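Local coordinates for protein 2-hydroxyethylphosphonate dioxygenase (Streptomyces viridochromogenes, PDB 4YAR) that uses a non-heme ferrous iron to convert 2-hydroxyethylphosphonate and dioxygen into hydroxymethylphosphonate and formate during biosynthesis of the antibiotic phosphinothricin tripeptide, at residues S57-P60 with S61-A64; W416-L419 with T420-E424. The protein carries 1 engineered substitution. All coordinates share one frame; numbering follows the deposited sequence.

Contact 1 comes first along the chain. Helix 49-55 ends in a Schellman motif, and residues 57-64 then form a compact turn on the way to strand 73-76. That turn lies against helices 5-15 and 49-55, within the first HTH cro/C1-type range. Contact 2 comes much later, where helix 413-420 ends and residues 420-424 lead into helix 425-430. It also meets the loop that follows helix 270-283. Contact 1 closes a tight turn, and contact 2 closes the last turn of helix 413-420. Contact 1 closes before contact 2 opens, so they neither nest nor cross. Their centres are about 28 Å apart, and they do not touch.

Contact 1. Residues S57-P60 with S61-A64; sequences SVEP and SQLA
Val58 and Glu59 are both met by the side chain of Gln62, which folds back over the turn. Gln62 OE1 accepts the backbone N-H of Glu59, with Glu59 N and OE1 2.8 Å apart. The bond is nearly straight, at 164° at the hydrogen, and it uses a lone pair in the amide plane. Gln62 CG stands anti to the carbonyl carbon (chi1 -65°), which directs the chain over the turn. The extended chi2 (180°) gives it the length to reach Glu59 N. In return, the backbone N of Gln62 donates to Glu59 O at 2.8 Å. The next bond, from Leu63 N to Pro60 O, is 3.0 Å long and continues the turn.

The tight side is partly buried. Val58 CB packs against Gln62 OE1 at 3.2 Å. The apolar pair is Val58 CG2 with Leu63 CG, at 3.9 Å. The side chains of Val58 and Leu63 cross at about a right angle, and both residues are buried. Trp11 of helix 5-15 touches Val58 and Gln62, and Leu52 of helix 49-55 touches Leu63.

The other side is looser and faces solvent. The Glu59 chain bends at chi2 and its carboxylate leads away. Ser61 OG comes no nearer to Glu59 CB than 4.0 Å.

Pro60 has no N-H to give, and its O accepts from Leu63 N. The chemistry implies a reciprocal pair: the Gln62 amide oxygen satisfies Glu59 N while Gln62 N satisfies Glu59 O. This probably steadies the turn after helix 49-55.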
loop_
_atom_site.group_PDB
_atom_site.type_symbol
_atom_site.label_atom_id
_atom_site.label_comp_id
_atom_site.label_asym_id
_atom_site.label_seq_id
_atom_site.Cartn_x
_atom_site.Cartn_y
_atom_site.Cartn_z
ATOM N N SER A 57 -32.324 -4.857 -2.162
ATOM C CA SER A 57 -31.989 -3.859 -3.182
ATOM C C SER A 57 -30.500 -3.538 -3.350
ATOM O O SER A 57 -30.123 -2.350 -3.429
ATOM C CB SER A 57 -32.802 -2.589 -2.972
ATOM O OG SER A 57 -34.150 -2.907 -2.628
ATOM N N VAL A 58 -29.673 -4.588 -3.405
ATOM C CA VAL A 58 -28.232 -4.465 -3.684
ATOM C C VAL A 58 -27.787 -5.348 -4.843
ATOM O O VAL A 58 -28.506 -6.246 -5.295
ATOM C CB VAL A 58 -27.315 -4.751 -2.453
ATOM C CG1 VAL A 58 -27.596 -3.749 -1.337
ATOM C CG2 VAL A 58 -27.414 -6.198 -1.950
ATOM N N GLU A 59 -26.588 -5.056 -5.320
ATOM C CA GLU A 59 -25.944 -5.877 -6.322
ATOM C C GLU A 59 -25.375 -7.107 -5.639
ATOM O O GLU A 59 -24.849 -7.008 -4.541
ATOM C CB GLU A 59 -24.840 -5.075 -7.019
ATOM C CG GLU A 59 -25.374 -3.872 -7.798
ATOM C CD GLU A 59 -26.333 -4.271 -8.925
ATOM O OE1 GLU A 59 -25.931 -5.048 -9.817
ATOM O OE2 GLU A 59 -27.497 -3.814 -8.917
ATOM N N PRO A 60 -25.457 -8.280 -6.285
ATOM C CA PRO A 60 -24.983 -9.496 -5.660
ATOM C C PRO A 60 -23.567 -9.412 -5.059
ATOM O O PRO A 60 -23.304 -10.029 -4.005
ATOM C CB PRO A 60 -25.067 -10.516 -6.794
ATOM C CG PRO A 60 -26.229 -10.058 -7.599
ATOM C CD PRO A 60 -26.120 -8.554 -7.578
ATOM N N SER A 61 -22.690 -8.641 -5.698
ATOM C CA SER A 61 -21.294 -8.425 -5.224
ATOM C C SER A 61 -21.175 -7.636 -3.920
ATOM O O SER A 61 -20.120 -7.630 -3.237
ATOM C CB SER A 61 -20.525 -7.668 -6.302
ATOM O OG SER A 61 -21.072 -6.379 -6.508
ATOM N N GLN A 62 -22.239 -6.924 -3.568
ATOM C CA GLN A 62 -22.263 -6.271 -2.289
ATOM C C GLN A 62 -22.526 -7.257 -1.157
ATOM O O GLN A 62 -22.387 -6.897 0.007
ATOM C CB GLN A 62 -23.328 -5.195 -2.299
ATOM C CG GLN A 62 -23.027 -4.076 -3.278
ATOM C CD GLN A 62 -24.093 -3.000 -3.290
ATOM O OE1 GLN A 62 -25.087 -3.096 -4.004
ATOM N NE2 GLN A 62 -23.871 -1.948 -2.533
ATOM N N LEU A 63 -22.943 -8.490 -1.469
ATOM C CA LEU A 63 -23.063 -9.515 -0.440
ATOM C C LEU A 63 -21.965 -10.565 -0.529
ATOM O O LEU A 63 -21.904 -11.480 0.306
ATOM C CB LEU A 63 -24.424 -10.244 -0.553
ATOM C CG LEU A 63 -25.647 -9.353 -0.437
ATOM C CD1 LEU A 63 -26.957 -10.098 -0.757
ATOM C CD2 LEU A 63 -25.709 -8.821 0.967
ATOM N N ALA A 64 -21.131 -10.462 -1.552
ATOM C CA ALA A 64 -20.091 -11.476 -1.834
ATOM C C ALA A 64 -18.962 -11.519 -0.826
ATOM O O ALA A 64 -18.415 -10.472 -0.443
ATOM C CB ALA A 64 -19.505 -11.228 -3.212
#

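Contact 2. Residues W416-L419 with T420-E424; sequences WLEL and TNTFE
Residues 416-419 are helical, and Thr420 N still donates to Trp416 O at 3.1 Å, whereas beyond it the bonds from Asn421 N to Glu418 O and from Thr422 N to Leu419 O are weak and span three residues. Threonine hydroxyls supplement this fading backbone pattern. Thr420 OG1 sits between its own N and carbonyl carbon (chi1 60°), which turns it back along the helix. There it lies 2.9 Å from Leu417 O and 3.2 Å from Trp416 O; its one proton could serve either.

Thr422 OG1 donates to Glu418 O at 2.8 Å. The hydroxyl approaches from above the carbonyl plane, 42° out of it. The Glu418 side chain crosses that of Thr422 at about a right angle, but Glu418 OE2 stays 4.0 Å from Thr422 OG1. Arg288 also bonds Thr420 OG1, and Asn421 ND2 is hydrogen-bonded to Asp286 OD2, which ties this helix end to a neighbouring loop. Leu419 leans on Pro425 of the following helix.

This is a surface helix end. Its chemistry implies that hydroxyls supplement the backbone bonds as these weaken: Thr422 OG1 takes Glu418 O, and Thr420 OG1 takes Trp416 O or Leu417 O, which is not decided.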
loop_
_atom_site.group_PDB
_atom_site.type_symbol
_atom_site.label_atom_id
_atom_site.label_comp_id
_atom_site.label_asym_id
_atom_site.label_seq_id
_atom_site.Cartn_x
_atom_site.Cartn_y
_atom_site.Cartn_z
ATOM N N TRP A 416 -5.086 4.211 10.869
ATOM C CA TRP A 416 -4.545 4.691 12.145
ATOM C C TRP A 416 -5.182 5.962 12.602
ATOM O O TRP A 416 -5.515 6.142 13.816
ATOM C CB TRP A 416 -3.014 4.772 12.154
ATOM C CG TRP A 416 -2.350 3.457 12.252
ATOM C CD1 TRP A 416 -1.593 2.838 11.301
ATOM C CD2 TRP A 416 -2.415 2.544 13.361
ATOM N NE1 TRP A 416 -1.168 1.605 11.754
ATOM C CE2 TRP A 416 -1.662 1.393 13.009
ATOM C CE3 TRP A 416 -3.022 2.594 14.626
ATOM C CZ2 TRP A 416 -1.496 0.315 13.880
ATOM C CZ3 TRP A 416 -2.867 1.490 15.502
ATOM C CH2 TRP A 416 -2.124 0.375 15.103
ATOM N N LEU A 417 -5.410 6.868 11.647
ATOM C CA LEU A 417 -6.069 8.122 12.006
ATOM C C LEU A 417 -7.448 7.856 12.558
ATOM O O LEU A 417 -7.870 8.384 13.579
ATOM C CB LEU A 417 -6.111 9.037 10.778
ATOM C CG LEU A 417 -6.742 10.418 10.975
ATOM C CD1 LEU A 417 -5.738 11.345 11.610
ATOM C CD2 LEU A 417 -7.139 10.958 9.640
ATOM N N GLU A 418 -8.220 6.995 11.921
ATOM C CA GLU A 418 -9.540 6.670 12.422
ATOM C C GLU A 418 -9.511 5.883 13.729
ATOM O O GLU A 418 -10.385 6.043 14.568
ATOM C CB GLU A 418 -10.281 5.862 11.346
ATOM C CG GLU A 418 -11.613 5.330 11.739
ATOM C CD GLU A 418 -12.733 6.356 11.862
ATOM O OE1 GLU A 418 -12.642 7.456 11.314
ATOM O OE2 GLU A 418 -13.786 5.957 12.412
ATOM N N LEU A 419 -8.515 5.018 13.925
ATOM C CA LEU A 419 -8.526 4.177 15.083
ATOM C C LEU A 419 -8.243 4.985 16.317
ATOM O O LEU A 419 -8.738 4.650 17.386
ATOM C CB LEU A 419 -7.478 3.043 14.945
ATOM C CG LEU A 419 -7.970 1.943 13.999
ATOM C CD1 LEU A 419 -6.786 1.056 13.670
ATOM C CD2 LEU A 419 -9.102 1.133 14.606
ATOM N N THR A 420 -7.478 6.046 16.169
ATOM C CA THR A 420 -7.340 7.011 17.259
ATOM C C THR A 420 -8.663 7.822 17.607
ATOM O O THR A 420 -8.854 8.239 18.740
ATOM C CB THR A 420 -6.066 7.846 17.065
ATOM O OG1 THR A 420 -6.081 8.578 15.828
ATOM C CG2 THR A 420 -4.840 6.952 17.049
ATOM N N ASN A 421 -9.598 7.944 16.668
ATOM C CA ASN A 421 -10.994 8.480 16.897
ATOM C C ASN A 421 -12.040 7.442 17.288
ATOM O O ASN A 421 -13.258 7.702 17.264
ATOM C CB ASN A 421 -11.480 9.163 15.603
ATOM C CG ASN A 421 -10.828 10.528 15.359
ATOM O OD1 ASN A 421 -10.525 11.269 16.309
ATOM N ND2 ASN A 421 -10.628 10.868 14.113
ATOM N N THR A 422 -11.643 6.224 17.601
ATOM C CA THR A 422 -12.628 5.199 17.825
ATOM C C THR A 422 -12.699 4.887 19.329
ATOM O O THR A 422 -11.636 4.696 19.938
ATOM C CB THR A 422 -12.288 3.921 17.050
ATOM O OG1 THR A 422 -12.192 4.199 15.643
ATOM C CG2 THR A 422 -13.366 2.885 17.262
ATOM N N PHE A 423 -13.928 4.862 19.927
ATOM C CA PHE A 423 -14.147 4.309 21.292
ATOM C C PHE A 423 -13.746 2.849 21.270
ATOM O O PHE A 423 -14.378 2.092 20.512
ATOM C CB PHE A 423 -15.648 4.189 21.706
ATOM C CG PHE A 423 -16.411 5.468 21.825
ATOM C CD1 PHE A 423 -15.899 6.530 22.508
ATOM C CD2 PHE A 423 -17.709 5.576 21.317
ATOM C CE1 PHE A 423 -16.617 7.721 22.639
ATOM C CE2 PHE A 423 -18.430 6.758 21.447
ATOM C CZ PHE A 423 -17.885 7.834 22.107
ATOM N N GLU A 424 -12.817 2.421 22.127
ATOM C CA GLU A 424 -12.526 0.979 22.304
ATOM C C GLU A 424 -12.490 0.285 20.962
ATOM O O GLU A 424 -13.382 -0.476 20.611
ATOM C CB GLU A 424 -13.569 0.293 23.191
ATOM C CG GLU A 424 -13.859 0.974 24.537
ATOM C CD GLU A 424 -12.739 0.849 25.542
ATOM O OE1 GLU A 424 -11.608 0.474 25.145
ATOM O OE2 GLU A 424 -12.997 1.130 26.737
#